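Local coordinates for putative fimbrium tip subunit Fim1C (PDB 4EPS), which probably forms part of the tip of a fimbrium, a filamentous cell-surface appendage of the kind that mediates adhesion and biofilm formation, at residues Thr34-Thr39 against Leu161-Leu166; Thr121-Gln126 against Ala130-Met135; Asp291-Ile296 against Ile456-Lys461. One frame throughout, in Å; residues are numbered along the deposited sequence.

Contact 1 of 3, residues Thr34-Thr39 against Leu161-Leu166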
loop_
_atom_site.group_PDB
_atom_site.type_symbol
_atom_site.label_atom_id
_atom_site.label_comp_id
_atom_site.label_asym_id
_atom_site.label_seq_id
_atom_site.Cartn_x
_atom_site.Cartn_y
_atom_site.Cartn_z
ATOM N N THR A 34 -30.099 13.042 -14.052
ATOM C CA THR A 34 -31.148 13.906 -13.496
ATOM C C THR A 34 -30.787 15.404 -13.660
ATOM O O THR A 34 -31.678 16.240 -13.830
ATOM C CB THR A 34 -31.346 13.555 -11.996
ATOM O OG1 THR A 34 -31.246 12.139 -11.808
ATOM C CG2 THR A 34 -32.669 14.051 -11.436
ATOM N N GLY A 35 -29.493 15.716 -13.588
ATOM C CA GLY A 35 -29.009 17.085 -13.649
ATOM C C GLY A 35 -29.183 17.748 -12.298
ATOM O O GLY A 35 -29.265 17.057 -11.282
ATOM N N PHE A 36 -29.251 19.084 -12.261
ATOM C CA PHE A 36 -29.401 19.836 -11.014
ATOM C C PHE A 36 -30.844 20.179 -10.828
ATOM O O PHE A 36 -31.381 21.053 -11.529
ATOM C CB PHE A 36 -28.535 21.103 -11.008
ATOM C CG PHE A 36 -27.063 20.823 -11.081
ATOM C CD1 PHE A 36 -26.320 20.605 -9.921
ATOM C CD2 PHE A 36 -26.410 20.753 -12.310
ATOM C CE1 PHE A 36 -24.943 20.319 -9.992
ATOM C CE2 PHE A 36 -25.029 20.487 -12.375
ATOM C CZ PHE A 36 -24.311 20.263 -11.217
ATOM N N VAL A 37 -31.479 19.478 -9.882
ATOM C CA VAL A 37 -32.897 19.637 -9.590
ATOM C C VAL A 37 -33.041 20.359 -8.273
ATOM O O VAL A 37 -32.522 19.918 -7.244
ATOM C CB VAL A 37 -33.642 18.274 -9.575
ATOM C CG1 VAL A 37 -35.100 18.445 -9.150
ATOM C CG2 VAL A 37 -33.571 17.587 -10.937
ATOM N N THR A 38 -33.784 21.449 -8.309
ATOM C CA THR A 38 -34.064 22.258 -7.142
ATOM C C THR A 38 -35.136 21.592 -6.302
ATOM O O THR A 38 -36.175 21.174 -6.812
ATOM C CB THR A 38 -34.511 23.662 -7.621
ATOM O OG1 THR A 38 -33.414 24.305 -8.289
ATOM C CG2 THR A 38 -35.057 24.527 -6.503
ATOM N N THR A 39 -34.922 21.466 -5.001
ATOM C CA THR A 39 -35.948 20.811 -4.180
ATOM C C THR A 39 -36.886 21.832 -3.481
ATOM O O THR A 39 -37.995 21.463 -3.085
ATOM C CB THR A 39 -35.287 19.848 -3.170
ATOM O OG1 THR A 39 -36.313 19.141 -2.471
ATOM C CG2 THR A 39 -34.341 20.559 -2.180
ATOM N N LEU A 161 -25.827 27.459 -16.842
ATOM C CA LEU A 161 -25.019 27.192 -15.654
ATOM C C LEU A 161 -23.607 26.738 -15.983
ATOM O O LEU A 161 -23.413 25.801 -16.760
ATOM C CB LEU A 161 -25.726 26.117 -14.802
ATOM C CG LEU A 161 -25.051 25.743 -13.462
ATOM C CD1 LEU A 161 -25.101 26.946 -12.467
ATOM C CD2 LEU A 161 -25.698 24.528 -12.875
ATOM N N VAL A 162 -22.623 27.388 -15.352
ATOM C CA VAL A 162 -21.223 26.985 -15.436
ATOM C C VAL A 162 -20.962 26.094 -14.210
ATOM O O VAL A 162 -21.274 26.496 -13.084
ATOM C CB VAL A 162 -20.242 28.206 -15.490
ATOM C CG1 VAL A 162 -18.789 27.806 -15.138
ATOM C CG2 VAL A 162 -20.278 28.880 -16.855
ATOM N N VAL A 163 -20.354 24.928 -14.414
ATOM C CA VAL A 163 -19.952 24.049 -13.301
ATOM C C VAL A 163 -18.435 23.851 -13.434
ATOM O O VAL A 163 -17.984 23.504 -14.530
ATOM C CB VAL A 163 -20.714 22.694 -13.259
ATOM C CG1 VAL A 163 -20.214 21.829 -12.087
ATOM C CG2 VAL A 163 -22.235 22.931 -13.141
ATOM N N VAL A 164 -17.661 24.117 -12.358
ATOM C CA VAL A 164 -16.203 23.952 -12.394
ATOM C C VAL A 164 -15.805 22.869 -11.385
ATOM O O VAL A 164 -16.137 22.974 -10.208
ATOM C CB VAL A 164 -15.404 25.266 -12.133
ATOM C CG1 VAL A 164 -13.901 25.041 -12.348
ATOM C CG2 VAL A 164 -15.915 26.427 -12.986
ATOM N N LYS A 165 -15.054 21.860 -11.852
ATOM C CA LYS A 165 -14.507 20.802 -10.999
ATOM C C LYS A 165 -12.981 20.932 -10.991
ATOM O O LYS A 165 -12.322 20.557 -11.966
ATOM C CB LYS A 165 -14.951 19.409 -11.515
ATOM C CG LYS A 165 -14.527 18.250 -10.604
ATOM C CD LYS A 165 -15.335 18.244 -9.332
ATOM C CE LYS A 165 -15.056 17.010 -8.515
ATOM N NZ LYS A 165 -15.651 17.165 -7.174
ATOM N N LEU A 166 -12.416 21.476 -9.899
ATOM C CA LEU A 166 -10.965 21.614 -9.809
ATOM C C LEU A 166 -10.327 20.247 -9.414
ATOM O O LEU A 166 -11.035 19.367 -8.927
ATOM C CB LEU A 166 -10.578 22.715 -8.810
ATOM C CG LEU A 166 -11.042 24.152 -9.169
ATOM C CD1 LEU A 166 -10.639 25.112 -8.046
ATOM C CD2 LEU A 166 -10.494 24.599 -10.527
#
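The backbones of F36 and L161 stay well apart, their CA atoms 9.7 Å from each other, so the extended loop 34-39 does not pair with strand 161-165 and reaches it through one side chain alone. That side chain is the ring of F36. Its CG lies anti to the carbonyl carbon (chi1 -63°), which sends the ring off the loop and toward the strand. The CD2-CE2-CZ side of the ring does the touching: F36 CD2 stands 3.9 Å from L161 CD2, and F36 CE2 comes within 3.8 Å of V163 CG2. The two methyl groups approach the ring obliquely. The leucine crosses the phenylalanine side chain at about a right angle, while the V163 side chain comes from the opposite direction. L161 and V163 alternate with V162 along the strand, so both project toward the loop while V162 turns the other way. This is the regular two-faced pattern of a strand in a beta sheet, here in the fimbrillin-like part of the chain, whose family belongs to the transthyretin clan. Strand 148-174 runs between strands 217-222 and 251-256 at this point, with L161 and V163 hydrogen-bonded through their backbones to K253 and V162 to L220. Y252 meets the F36 ring edge-to-face, and E217, R219 and R254 bring further side-chain contacts round it. No hydrogen bond joins the two segments; the contact is apolar, with just 107 Å² buried in all. Polar bonds hold the loop to the chain before it, the backbone of F36 to I22 and T38 N to D19 OD2.

Contact 2 of 3, residues Thr121-Gln126 against Ala130-Met135; sequences TEQSDQ and AKQDLM
Q132 reaches across to E122 and Q123 with its amide, and the two glutamine side chains pass at a slant, their amide planes turned 75° apart. They do not pair amide to amide: Q132 NE2 comes 3.6 Å from Q123 CG, so the nitrogen lies against the aliphatic middle of the other chain. With CG of Q132 anti to the carbonyl carbon (chi1 -58°), the extended chain beyond it carries NE2 over to that spot. Q132 NE2 also sits 3.2 Å from E122 O, but the angle is too poor for a hydrogen bond. Each amide is instead fixed at both ends by the backbone. Q132 OE1 accepts a hydrogen bond from T120 N and NE2 donates to A128 O; Q123 OE1 accepts from L221 N and NE2 donates to T120 O. T120 thus serves both glutamines, and these paired bonds fix how each amide is rotated. E122 O finds a proper donor in a water at 2.8 Å. At the other end the contact is backbone: A130 N donates to Q126 O over 2.9 Å, the i to i+4 bond of the short helix. D125 is the N-cap of this helix, its OD1 accepting from A128 N. Then A130 to D133 makes a type I turn, leading on to strand 135-145. The whole is an N-capped, single-turn helix, 126-130, with the Q132 amide tying the loop after the helix to T120 before it, while Q123 joins the preceding loop to strand 217-222.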
loop_
_atom_site.group_PDB
_atom_site.type_symbol
_atom_site.label_atom_id
_atom_site.label_comp_id
_atom_site.label_asym_id
_atom_site.label_seq_id
_atom_site.Cartn_x
_atom_site.Cartn_y
_atom_site.Cartn_z
ATOM N N THR A 121 -22.460 38.379 -10.711
ATOM C CA THR A 121 -21.489 37.320 -10.479
ATOM C C THR A 121 -21.282 37.089 -8.967
ATOM O O THR A 121 -20.344 36.380 -8.591
ATOM C CB THR A 121 -20.188 37.649 -11.212
ATOM O OG1 THR A 121 -19.741 38.942 -10.808
ATOM C CG2 THR A 121 -20.329 37.582 -12.750
ATOM N N GLU A 122 -22.169 37.649 -8.112
ATOM C CA GLU A 122 -22.111 37.462 -6.649
ATOM C C GLU A 122 -23.138 36.384 -6.268
ATOM O O GLU A 122 -24.336 36.665 -6.142
ATOM C CB GLU A 122 -22.347 38.804 -5.922
ATOM C CG GLU A 122 -21.134 39.727 -5.967
ATOM C CD GLU A 122 -19.864 39.148 -5.359
ATOM O OE1 GLU A 122 -19.916 38.645 -4.210
ATOM O OE2 GLU A 122 -18.822 39.158 -6.053
ATOM N N GLN A 123 -22.681 35.120 -6.218
ATOM C CA GLN A 123 -23.585 33.987 -5.991
ATOM C C GLN A 123 -23.014 33.022 -4.934
ATOM O O GLN A 123 -23.411 31.861 -4.894
ATOM C CB GLN A 123 -23.795 33.228 -7.344
ATOM C CG GLN A 123 -24.492 34.059 -8.454
ATOM C CD GLN A 123 -24.490 33.347 -9.792
ATOM O OE1 GLN A 123 -24.542 32.115 -9.855
ATOM N NE2 GLN A 123 -24.505 34.113 -10.891
ATOM N N SER A 124 -22.114 33.519 -4.066
ATOM C CA SER A 124 -21.321 32.723 -3.120
ATOM C C SER A 124 -22.115 32.098 -1.953
ATOM O O SER A 124 -21.551 31.291 -1.229
ATOM C CB SER A 124 -20.148 33.534 -2.572
ATOM O OG SER A 124 -20.635 34.649 -1.847
ATOM N N ASP A 125 -23.386 32.437 -1.771
ATOM C CA ASP A 125 -24.157 31.757 -0.734
ATOM C C ASP A 125 -25.504 31.320 -1.298
ATOM O O ASP A 125 -25.902 31.795 -2.375
ATOM C CB ASP A 125 -24.305 32.605 0.546
ATOM C CG ASP A 125 -24.923 33.958 0.318
ATOM O OD1 ASP A 125 -26.127 34.013 0.028
ATOM O OD2 ASP A 125 -24.194 34.965 0.420
ATOM N N GLN A 126 -26.194 30.394 -0.589
ATOM C CA GLN A 126 -27.471 29.838 -1.039
ATOM C C GLN A 126 -28.472 30.916 -1.389
ATOM O O GLN A 126 -29.073 30.805 -2.449
ATOM C CB GLN A 126 -28.077 28.853 -0.025
ATOM C CG GLN A 126 -27.405 27.477 -0.109
ATOM C CD GLN A 126 -28.065 26.408 0.730
ATOM O OE1 GLN A 126 -28.019 26.430 1.968
ATOM N NE2 GLN A 126 -28.643 25.413 0.068
ATOM N N ALA A 130 -29.962 31.583 -5.133
ATOM C CA ALA A 130 -31.401 31.311 -5.268
ATOM C C ALA A 130 -32.181 32.495 -5.783
ATOM O O ALA A 130 -33.046 32.295 -6.642
ATOM C CB ALA A 130 -31.985 30.838 -3.930
ATOM N N LYS A 131 -31.881 33.733 -5.289
ATOM C CA LYS A 131 -32.625 34.926 -5.724
ATOM C C LYS A 131 -32.400 35.232 -7.217
ATOM O O LYS A 131 -33.180 35.976 -7.788
ATOM C CB LYS A 131 -32.274 36.165 -4.872
ATOM C CG LYS A 131 -30.856 36.704 -5.109
ATOM C CD LYS A 131 -30.510 37.878 -4.212
ATOM C CE LYS A 131 -29.098 38.348 -4.477
ATOM N NZ LYS A 131 -28.635 39.321 -3.448
ATOM N N GLN A 132 -31.350 34.662 -7.842
ATOM C CA GLN A 132 -31.045 34.907 -9.255
ATOM C C GLN A 132 -31.406 33.745 -10.193
ATOM O O GLN A 132 -31.275 33.881 -11.420
ATOM C CB GLN A 132 -29.532 35.195 -9.355
ATOM C CG GLN A 132 -29.115 36.394 -8.477
ATOM C CD GLN A 132 -27.814 36.976 -8.915
ATOM O OE1 GLN A 132 -27.732 37.626 -9.948
ATOM N NE2 GLN A 132 -26.796 36.827 -8.103
ATOM N N ASP A 133 -31.848 32.616 -9.615
ATOM C CA ASP A 133 -32.149 31.393 -10.355
ATOM C C ASP A 133 -33.577 31.429 -10.891
ATOM O O ASP A 133 -34.482 30.782 -10.358
ATOM C CB ASP A 133 -31.893 30.156 -9.475
ATOM C CG ASP A 133 -31.844 28.853 -10.266
ATOM O OD1 ASP A 133 -31.894 28.911 -11.528
ATOM O OD2 ASP A 133 -31.715 27.778 -9.631
ATOM N N LEU A 134 -33.770 32.178 -11.977
ATOM C CA LEU A 134 -35.095 32.349 -12.568
ATOM C C LEU A 134 -35.617 31.041 -13.194
ATOM O O LEU A 134 -34.935 30.400 -14.002
ATOM C CB LEU A 134 -35.057 33.481 -13.622
ATOM C CG LEU A 134 -36.359 33.714 -14.411
ATOM C CD1 LEU A 134 -37.487 34.237 -13.505
ATOM C CD2 LEU A 134 -36.135 34.727 -15.550
HETATM N N MSE A 135 -36.849 30.669 -12.803
HETATM C CA MSE A 135 -37.543 29.467 -13.287
HETATM C C MSE A 135 -38.954 29.804 -13.658
HETATM O O MSE A 135 -39.619 30.536 -12.919
HETATM C CB MSE A 135 -37.576 28.373 -12.212
HETATM C CG MSE A 135 -36.236 27.820 -11.844
HETATM SE SE MSE A 135 -36.586 26.523 -10.441
HETATM C CE MSE A 135 -35.341 27.197 -9.171
HETATM O O HOH W 1 -25.835 38.711 -4.968
#

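Contact 3 of 3, residues Asp291-Ile296 against Ile456-Lys461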
loop_
_atom_site.group_PDB
_atom_site.type_symbol
_atom_site.label_atom_id
_atom_site.label_comp_id
_atom_site.label_asym_id
_atom_site.label_seq_id
_atom_site.Cartn_x
_atom_site.Cartn_y
_atom_site.Cartn_z
ATOM N N ASP A 291 7.364 25.021 -1.276
ATOM C CA ASP A 291 6.128 25.750 -1.557
ATOM C C ASP A 291 4.919 25.080 -0.967
ATOM O O ASP A 291 4.685 23.887 -1.203
ATOM C CB ASP A 291 5.889 25.948 -3.079
ATOM C CG ASP A 291 6.756 27.009 -3.742
ATOM O OD1 ASP A 291 7.523 27.698 -3.017
ATOM O OD2 ASP A 291 6.681 27.142 -4.990
ATOM N N ASN A 292 4.128 25.870 -0.203
ATOM C CA ASN A 292 2.896 25.448 0.456
ATOM C C ASN A 292 3.108 24.332 1.502
ATOM O O ASN A 292 2.114 23.797 1.991
ATOM C CB ASN A 292 1.832 25.022 -0.563
ATOM C CG ASN A 292 1.373 26.175 -1.434
ATOM O OD1 ASN A 292 1.463 26.128 -2.657
ATOM N ND2 ASN A 292 0.969 27.271 -0.818
ATOM N N CYS A 293 4.362 24.017 1.881
ATOM C CA CYS A 293 4.584 23.033 2.965
ATOM C C CYS A 293 4.282 23.766 4.276
ATOM O O CYS A 293 4.799 24.881 4.480
ATOM C CB CYS A 293 5.999 22.454 2.961
ATOM S SG CYS A 293 6.251 21.157 4.215
ATOM N N ILE A 294 3.398 23.213 5.111
ATOM C CA ILE A 294 3.010 23.931 6.351
ATOM C C ILE A 294 3.470 23.196 7.608
ATOM O O ILE A 294 3.432 23.771 8.709
ATOM C CB ILE A 294 1.486 24.214 6.400
ATOM C CG1 ILE A 294 0.665 22.905 6.452
ATOM C CG2 ILE A 294 1.057 25.137 5.203
ATOM C CD1 ILE A 294 -0.847 23.091 6.790
ATOM N N GLY A 295 3.878 21.940 7.463
ATOM C CA GLY A 295 4.301 21.192 8.649
ATOM C C GLY A 295 4.770 19.786 8.344
ATOM O O GLY A 295 4.891 19.399 7.172
ATOM N N ILE A 296 5.082 19.049 9.410
ATOM C CA ILE A 296 5.540 17.653 9.360
ATOM C C ILE A 296 4.577 16.798 10.189
ATOM O O ILE A 296 4.241 17.156 11.319
ATOM C CB ILE A 296 7.007 17.541 9.936
ATOM C CG1 ILE A 296 8.028 18.470 9.172
ATOM C CG2 ILE A 296 7.495 16.087 9.977
ATOM C CD1 ILE A 296 8.148 18.301 7.741
ATOM N N ILE A 456 14.690 20.548 8.375
ATOM C CA ILE A 456 15.843 21.212 7.731
ATOM C C ILE A 456 15.752 21.203 6.181
ATOM O O ILE A 456 16.410 22.010 5.537
ATOM C CB ILE A 456 17.180 20.589 8.252
ATOM C CG1 ILE A 456 18.419 21.518 8.001
ATOM C CG2 ILE A 456 17.426 19.187 7.724
ATOM C CD1 ILE A 456 18.428 22.865 8.822
ATOM N N LYS A 457 14.926 20.321 5.587
ATOM C CA LYS A 457 14.774 20.254 4.123
ATOM C C LYS A 457 13.747 21.252 3.604
ATOM O O LYS A 457 13.751 21.552 2.413
ATOM C CB LYS A 457 14.369 18.833 3.695
ATOM C CG LYS A 457 15.432 17.794 4.023
ATOM C CD LYS A 457 15.243 16.536 3.196
ATOM C CE LYS A 457 16.192 15.452 3.627
ATOM N NZ LYS A 457 15.781 14.132 3.076
ATOM N N VAL A 458 12.835 21.747 4.471
ATOM C CA VAL A 458 11.751 22.654 4.029
ATOM C C VAL A 458 11.682 23.975 4.816
ATOM O O VAL A 458 10.776 24.792 4.574
ATOM C CB VAL A 458 10.358 21.973 4.083
ATOM C CG1 VAL A 458 10.210 20.920 2.973
ATOM C CG2 VAL A 458 10.079 21.371 5.465
ATOM N N SER A 459 12.590 24.156 5.748
ATOM C CA SER A 459 12.641 25.332 6.622
ATOM C C SER A 459 14.082 25.626 7.000
ATOM O O SER A 459 14.932 24.722 6.904
ATOM C CB SER A 459 11.802 25.067 7.882
ATOM O OG SER A 459 11.902 26.061 8.888
ATOM N N ASP A 460 14.347 26.851 7.496
ATOM C CA ASP A 460 15.685 27.200 7.955
ATOM C C ASP A 460 15.785 26.982 9.473
ATOM O O ASP A 460 16.853 27.161 10.046
ATOM C CB ASP A 460 16.036 28.646 7.549
ATOM C CG ASP A 460 16.192 28.808 6.039
ATOM O OD1 ASP A 460 16.778 27.896 5.395
ATOM O OD2 ASP A 460 15.703 29.815 5.499
ATOM N N LYS A 461 14.680 26.540 10.110
ATOM C CA LYS A 461 14.664 26.303 11.559
ATOM C C LYS A 461 14.322 24.869 11.923
ATOM O O LYS A 461 13.398 24.287 11.359
ATOM C CB LYS A 461 13.643 27.231 12.229
ATOM C CG LYS A 461 13.951 28.718 12.092
ATOM C CD LYS A 461 12.713 29.566 12.302
ATOM C CE LYS A 461 13.052 30.945 12.812
ATOM N NZ LYS A 461 11.835 31.662 13.277
#
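V458 lays its isopropyl group against the sulfur of C293: V458 CG2 is 4.0 Å from C293 SG and V458 CG1 4.2 Å, so the sulfur faces the fork of the two methyls at van der Waals range. The same CG2 also meets I296, whose CD1 lies 4.3 Å away at the far end of its side chain. C293 points toward the valine, and with SG anti to its own backbone N (chi1 -176°) the sulfur extends away from the strand. I296 starts in a different direction, and its folded chain brings the terminal methyl back to V458. The contact presses the C-terminal end of helix 446-458 onto the start of strand 293-300, a central strand of an antiparallel sheet. That strand carries a classic beta bulge, with I294 and G295 both opposite Y274. The extra residue breaks the usual alternation, consistent with C293 and I296, three apart, both reaching the same valine while I294 packs on F420 and P423. C293 also touches Y275, and I296 has the helix residues L451, K454 and L455 beside it, so V458 is one of several helix residues that meet the strand. No hydrogen bond crosses between the segments. Past the helix the chain folds into an ST turn, S459 OG accepting from K461 N over 3.1 Å, though with some doubt, since S459 is modelled in two conformers. The K461 side chain reaches the turn between strands 334-338 and 342-344, its NZ hydrogen-bonded to T341 O, and K457 packs against D444 of the second subunit.

How the contacts relate
From the N terminus, the chain first passes through 34-39, and contact 1 closes only when it returns on strand 148-174. Contact 2 opens and closes within that loop, around the short helix 126-130 that precedes strand 135-145. The two also touch: T38 packs against D133 and M135, so the early loop lies between the strand 161-165 surface and the turn after the helix. Contact 3 follows later in the chain, in series with both, and joins helix 446-458 to the antiparallel sheet holding strand 293-300. Its centre is about 38 Å from that of contact 1 and about 41 Å from that of contact 2, with no contact between them.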